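Local coordinates for competence damage-inducible protein A (PDB 5V01) that is of unknown function but belongs to the CinA family, some of whose members remove the amide group of nicotinamide mononucleotide, at residues A132-R136 with K168-Q173; V92-S96 with A108-S112. One frame throughout, in Å; residues are numbered along the deposited sequence.

Contact 1 of 2, residues A132-R136 with K168-Q173; sequences AWNFR and KLAHWQ
Lys168 NZ has two partners: the six-membered ring of Trp133, its centroid 4.8 Å from NZ in a cation-pi contact, and Glu140 of strand 138-145, in a salt bridge. The lysine chain runs across the indole at about a right angle, and CE sits over the ring face, 3.6 Å from Trp133 CD2. The bend at chi4 (-60°) turns NZ above the six-membered ring, and the Ala161 carbonyl binds Trp133 NE1.

The Phe135 ring stacks face to face on the five-membered ring of Trp172, centroids 4.3 Å apart and planes at 18°, and each side chain sets its CB over the other's ring. Phe135 CB lies 3.6 Å from Trp172 CE2, and Lys168 CB on the opposite face completes a sandwich that fixes the indole. With Phe135 CG anti to the backbone N (chi1 174°), the two side chains slide past each other in opposite directions. The C-terminal carboxylate arrives at the phenyl edge, Gln173 OXT 3.7 Å from Phe135 CE2.

Strand residues Trp133 and Phe135 thus meet the end of helix 150-169 (Lys168) and the tail after it (Trp172, Gln173), a grip that should owe more to dispersion than to charge, with Glu140 probably balancing the ammonium.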
loop_
_atom_site.group_PDB
_atom_site.type_symbol
_atom_site.label_atom_id
_atom_site.label_comp_id
_atom_site.label_asym_id
_atom_site.label_seq_id
_atom_site.Cartn_x
_atom_site.Cartn_y
_atom_site.Cartn_z
ATOM N N ALA A 132 -7.546 -6.861 -12.277
ATOM C CA ALA A 132 -9.005 -6.759 -12.226
ATOM C C ALA A 132 -9.415 -5.323 -11.967
ATOM O O ALA A 132 -8.817 -4.667 -11.094
ATOM C CB ALA A 132 -9.573 -7.647 -11.142
ATOM N N TRP A 133 -10.400 -4.830 -12.714
ATOM C CA TRP A 133 -11.014 -3.535 -12.468
ATOM C C TRP A 133 -12.481 -3.840 -12.208
ATOM O O TRP A 133 -13.169 -4.402 -13.082
ATOM C CB TRP A 133 -10.853 -2.573 -13.657
ATOM C CG TRP A 133 -9.469 -2.316 -14.082
ATOM C CD1 TRP A 133 -8.706 -1.185 -13.793
ATOM C CD2 TRP A 133 -8.662 -3.121 -14.942
ATOM N NE1 TRP A 133 -7.493 -1.279 -14.401
ATOM C CE2 TRP A 133 -7.425 -2.451 -15.104
ATOM C CE3 TRP A 133 -8.867 -4.330 -15.630
ATOM C CZ2 TRP A 133 -6.395 -2.962 -15.899
ATOM C CZ3 TRP A 133 -7.845 -4.825 -16.411
ATOM C CH2 TRP A 133 -6.634 -4.144 -16.554
ATOM N N ASN A 134 -12.945 -3.528 -11.008
ATOM C CA ASN A 134 -14.261 -3.870 -10.514
ATOM C C ASN A 134 -15.017 -2.562 -10.286
ATOM O O ASN A 134 -14.672 -1.807 -9.393
ATOM C CB ASN A 134 -14.104 -4.738 -9.268
ATOM C CG ASN A 134 -15.406 -5.129 -8.619
ATOM O OD1 ASN A 134 -16.451 -4.526 -8.850
ATOM N ND2 ASN A 134 -15.327 -6.130 -7.745
ATOM N N PHE A 135 -16.016 -2.284 -11.133
ATOM C CA PHE A 135 -16.847 -1.094 -11.030
ATOM C C PHE A 135 -18.179 -1.549 -10.442
ATOM O O PHE A 135 -18.996 -2.149 -11.142
ATOM C CB PHE A 135 -17.039 -0.443 -12.424
ATOM C CG PHE A 135 -17.997 0.721 -12.441
ATOM C CD1 PHE A 135 -17.855 1.807 -11.607
ATOM C CD2 PHE A 135 -19.021 0.741 -13.363
ATOM C CE1 PHE A 135 -18.745 2.874 -11.634
ATOM C CE2 PHE A 135 -19.919 1.799 -13.408
ATOM C CZ PHE A 135 -19.802 2.850 -12.517
ATOM N N ARG A 136 -18.389 -1.278 -9.159
ATOM C CA ARG A 136 -19.650 -1.558 -8.468
ATOM C C ARG A 136 -20.136 -3.002 -8.636
ATOM O O ARG A 136 -21.336 -3.246 -8.711
ATOM C CB ARG A 136 -20.721 -0.547 -8.921
ATOM C CG ARG A 136 -20.370 0.880 -8.545
ATOM C CD ARG A 136 -21.401 1.915 -8.960
ATOM N NE ARG A 136 -21.208 3.162 -8.219
ATOM C CZ ARG A 136 -21.787 4.329 -8.505
ATOM N NH1 ARG A 136 -22.611 4.449 -9.544
ATOM N NH2 ARG A 136 -21.546 5.394 -7.743
ATOM N N LYS A 168 -11.210 3.347 -18.919
ATOM C CA LYS A 168 -12.493 2.876 -18.442
ATOM C C LYS A 168 -13.367 3.971 -17.869
ATOM O O LYS A 168 -14.580 3.975 -18.103
ATOM C CB LYS A 168 -12.339 1.717 -17.460
ATOM C CG LYS A 168 -11.781 0.467 -18.126
ATOM C CD LYS A 168 -11.340 -0.606 -17.147
ATOM C CE LYS A 168 -10.383 -1.625 -17.757
ATOM N NZ LYS A 168 -10.996 -2.324 -18.892
ATOM N N LEU A 169 -12.755 4.945 -17.192
ATOM C CA LEU A 169 -13.497 6.056 -16.619
ATOM C C LEU A 169 -14.191 6.903 -17.670
ATOM O O LEU A 169 -15.189 7.517 -17.362
ATOM C CB LEU A 169 -12.592 6.936 -15.750
ATOM C CG LEU A 169 -12.238 6.303 -14.395
ATOM C CD1 LEU A 169 -11.052 7.000 -13.744
ATOM C CD2 LEU A 169 -13.443 6.309 -13.474
ATOM N N ALA A 170 -13.656 6.909 -18.894
ATOM C CA ALA A 170 -14.249 7.672 -19.984
ATOM C C ALA A 170 -15.535 7.024 -20.549
ATOM O O ALA A 170 -16.199 7.636 -21.381
ATOM C CB ALA A 170 -13.216 7.882 -21.080
ATOM N N HIS A 171 -15.883 5.818 -20.069
ATOM C CA HIS A 171 -17.040 5.092 -20.586
ATOM C C HIS A 171 -17.999 4.538 -19.560
ATOM O O HIS A 171 -19.124 4.202 -19.897
ATOM C CB HIS A 171 -16.545 3.974 -21.496
ATOM C CG HIS A 171 -15.722 4.505 -22.618
ATOM N ND1 HIS A 171 -14.361 4.682 -22.574
ATOM C CD2 HIS A 171 -16.124 5.056 -23.786
ATOM C CE1 HIS A 171 -13.957 5.271 -23.697
ATOM N NE2 HIS A 171 -15.010 5.502 -24.445
ATOM N N TRP A 172 -17.565 4.388 -18.309
ATOM C CA TRP A 172 -18.417 3.789 -17.305
ATOM C C TRP A 172 -19.587 4.666 -16.940
ATOM O O TRP A 172 -19.455 5.891 -16.871
ATOM C CB TRP A 172 -17.620 3.494 -16.029
ATOM C CG TRP A 172 -16.934 2.199 -15.990
ATOM C CD1 TRP A 172 -17.327 1.020 -16.524
ATOM C CD2 TRP A 172 -15.728 1.941 -15.288
ATOM N NE1 TRP A 172 -16.430 0.021 -16.186
ATOM C CE2 TRP A 172 -15.437 0.573 -15.425
ATOM C CE3 TRP A 172 -14.865 2.743 -14.543
ATOM C CZ2 TRP A 172 -14.294 -0.011 -14.854
ATOM C CZ3 TRP A 172 -13.740 2.169 -13.984
ATOM C CH2 TRP A 172 -13.466 0.808 -14.136
ATOM N N GLN A 173 -20.713 4.002 -16.664
ATOM C CA GLN A 173 -21.897 4.543 -15.972
ATOM C C GLN A 173 -22.730 3.354 -15.359
ATOM O O GLN A 173 -23.449 3.543 -14.357
ATOM C CB GLN A 173 -22.751 5.380 -16.940
ATOM C CG GLN A 173 -23.919 6.078 -16.254
ATOM C CD GLN A 173 -24.939 6.666 -17.215
ATOM O OE1 GLN A 173 -24.601 7.432 -18.091
ATOM N NE2 GLN A 173 -26.202 6.314 -17.017
ATOM O OXT GLN A 173 -22.708 2.217 -15.812
#

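Contact 2 of 2, residues V92-S96 with A108-S112; sequences VQEMS and AIAVS
Met95 CB rests 3.6 Å from Ala110 CB, at a point where helix 89-103 packs against the central strand 107-113 in the alpha/beta/alpha sandwich of this protein. The short helical and strand segments approach to 7.3 Å between axes, with 141° between their directions. The small side chains of Ala108, Ala110 and Ser112 on the strand are consistent with so close an approach.

From CB the methionine chain runs along the strand toward its C-terminal end. CG is anti to the carbonyl carbon and the chain stays extended to the sulfur, whose nearest partner across the contact is Ser112 CB, 4.1 Å from SD. The bend at chi3 then brings CE back to the strand backbone, 4.0 Å from Val111 O. Leu74 and Lys70 of helix 67-74 also touch this side chain, as does Ala36 of strand 33-37, so it lies between helix 67-74 and the sheet.

Val92, one turn earlier, uses a single branch: CG1 reaches Ser112 CB at 3.6 Å. The serine's own hydroxyl serves another bond, to the carbonyl of Ala86. Ala110 CB fits against the helix backbone itself, where Val92 O and Ser96 N already form a helical hydrogen bond, and it touches both of these atoms as well as Met95 CB. A turn further on, Ala108 CB lies 3.4 Å from Ser96 O, so the methyl groups of two alanines pack on successive turns.

Ser96 CB lies 4.0 Å from Ala110 CB. Its hydroxyl has a weak hydrogen bond with Asn134 ND2 of the neighbouring strand and folds back onto the helix: OG donates to Gln93 O at 2.8 Å, approaching at a C=O...O angle of 123° and tilted 27° from the carbonyl plane.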
loop_
_atom_site.group_PDB
_atom_site.type_symbol
_atom_site.label_atom_id
_atom_site.label_comp_id
_atom_site.label_asym_id
_atom_site.label_seq_id
_atom_site.Cartn_x
_atom_site.Cartn_y
_atom_site.Cartn_z
ATOM N N VAL A 92 -7.558 -12.455 -8.700
ATOM C CA VAL A 92 -7.732 -10.999 -8.799
ATOM C C VAL A 92 -9.212 -10.611 -8.725
ATOM O O VAL A 92 -9.557 -9.569 -8.175
ATOM C CB VAL A 92 -7.003 -10.319 -10.000
ATOM C CG1 VAL A 92 -5.498 -10.345 -9.795
ATOM C CG2 VAL A 92 -7.432 -10.861 -11.358
ATOM N N GLN A 93 -10.107 -11.455 -9.271
ATOM C CA GLN A 93 -11.548 -11.203 -9.076
ATOM C C GLN A 93 -11.894 -11.147 -7.590
ATOM O O GLN A 93 -12.536 -10.200 -7.131
ATOM C CB GLN A 93 -12.408 -12.267 -9.760
ATOM C CG GLN A 93 -12.412 -12.164 -11.258
ATOM C CD GLN A 93 -13.011 -13.365 -11.948
ATOM O OE1 GLN A 93 -12.957 -14.491 -11.444
ATOM N NE2 GLN A 93 -13.579 -13.133 -13.113
ATOM N N GLU A 94 -11.468 -12.162 -6.840
ATOM C CA GLU A 94 -11.807 -12.211 -5.423
ATOM C C GLU A 94 -11.113 -11.107 -4.616
ATOM O O GLU A 94 -11.707 -10.546 -3.689
ATOM C CB GLU A 94 -11.521 -13.593 -4.838
ATOM C CG GLU A 94 -12.472 -14.662 -5.380
ATOM C CD GLU A 94 -12.270 -16.019 -4.756
ATOM O OE1 GLU A 94 -11.624 -16.105 -3.723
ATOM O OE2 GLU A 94 -12.783 -17.027 -5.279
ATOM N N MET A 95 -9.868 -10.787 -4.978
ATOM C CA MET A 95 -9.168 -9.656 -4.324
ATOM C C MET A 95 -9.947 -8.359 -4.530
ATOM O O MET A 95 -10.137 -7.583 -3.584
ATOM C CB MET A 95 -7.756 -9.479 -4.886
ATOM C CG MET A 95 -6.768 -10.514 -4.450
ATOM S SD MET A 95 -5.159 -10.377 -5.241
ATOM C CE MET A 95 -4.528 -8.886 -4.502
ATOM N N SER A 96 -10.401 -8.125 -5.772
ATOM C CA SER A 96 -11.096 -6.884 -6.097
ATOM C C SER A 96 -12.414 -6.796 -5.332
ATOM O O SER A 96 -12.766 -5.749 -4.822
ATOM C CB SER A 96 -11.298 -6.723 -7.610
ATOM O OG SER A 96 -12.329 -7.546 -8.126
ATOM N N ALA A 108 -12.654 -0.823 -7.600
ATOM C CA ALA A 108 -11.508 -1.522 -7.002
ATOM C C ALA A 108 -10.600 -2.024 -8.118
ATOM O O ALA A 108 -11.065 -2.554 -9.127
ATOM C CB ALA A 108 -11.970 -2.693 -6.125
ATOM N N ILE A 109 -9.307 -1.836 -7.939
ATOM C CA ILE A 109 -8.291 -2.480 -8.768
ATOM C C ILE A 109 -7.554 -3.483 -7.923
ATOM O O ILE A 109 -7.112 -3.143 -6.814
ATOM C CB ILE A 109 -7.309 -1.482 -9.375
ATOM C CG1 ILE A 109 -8.059 -0.468 -10.234
ATOM C CG2 ILE A 109 -6.247 -2.216 -10.158
ATOM C CD1 ILE A 109 -7.219 0.651 -10.778
ATOM N N ALA A 110 -7.424 -4.703 -8.447
ATOM C CA ALA A 110 -6.519 -5.705 -7.883
ATOM C C ALA A 110 -5.470 -6.080 -8.907
ATOM O O ALA A 110 -5.782 -6.194 -10.076
ATOM C CB ALA A 110 -7.271 -6.941 -7.410
ATOM N N VAL A 111 -4.252 -6.300 -8.437
ATOM C CA VAL A 111 -3.110 -6.649 -9.277
ATOM C C VAL A 111 -2.374 -7.790 -8.578
ATOM O O VAL A 111 -2.037 -7.680 -7.420
ATOM C CB VAL A 111 -2.162 -5.458 -9.477
ATOM C CG1 VAL A 111 -1.046 -5.824 -10.434
ATOM C CG2 VAL A 111 -2.909 -4.234 -9.973
ATOM N N SER A 112 -2.111 -8.864 -9.302
ATOM C CA SER A 112 -1.359 -10.001 -8.773
ATOM C C SER A 112 -0.527 -10.613 -9.872
ATOM O O SER A 112 -1.076 -10.982 -10.912
ATOM C CB SER A 112 -2.310 -11.027 -8.181
ATOM O OG SER A 112 -1.597 -12.067 -7.544
#

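Overall arrangement
Read from the N terminus, the chain reaches contact 2 first: helix 89-103 turns back through a short connection into strand 107-113, closing a small loop. Contact 1 opens afterwards, on the next strand, 128-135, and closes a longer loop that takes in strand 138-145 and helix 150-169 before the C terminus. The two are in series, neither nested nor crossed, with centres 14 Å apart. They meet in the sheet, where antiparallel neighbours 107-113 and 128-135 are joined by backbone hydrogen bonds, Ala132 to Ala110 and Asn134 to Ala108. Contact 2 fastens a helix to one face of this sheet, and contact 1 fastens the end of helix 150-169 and the tail after it to the other.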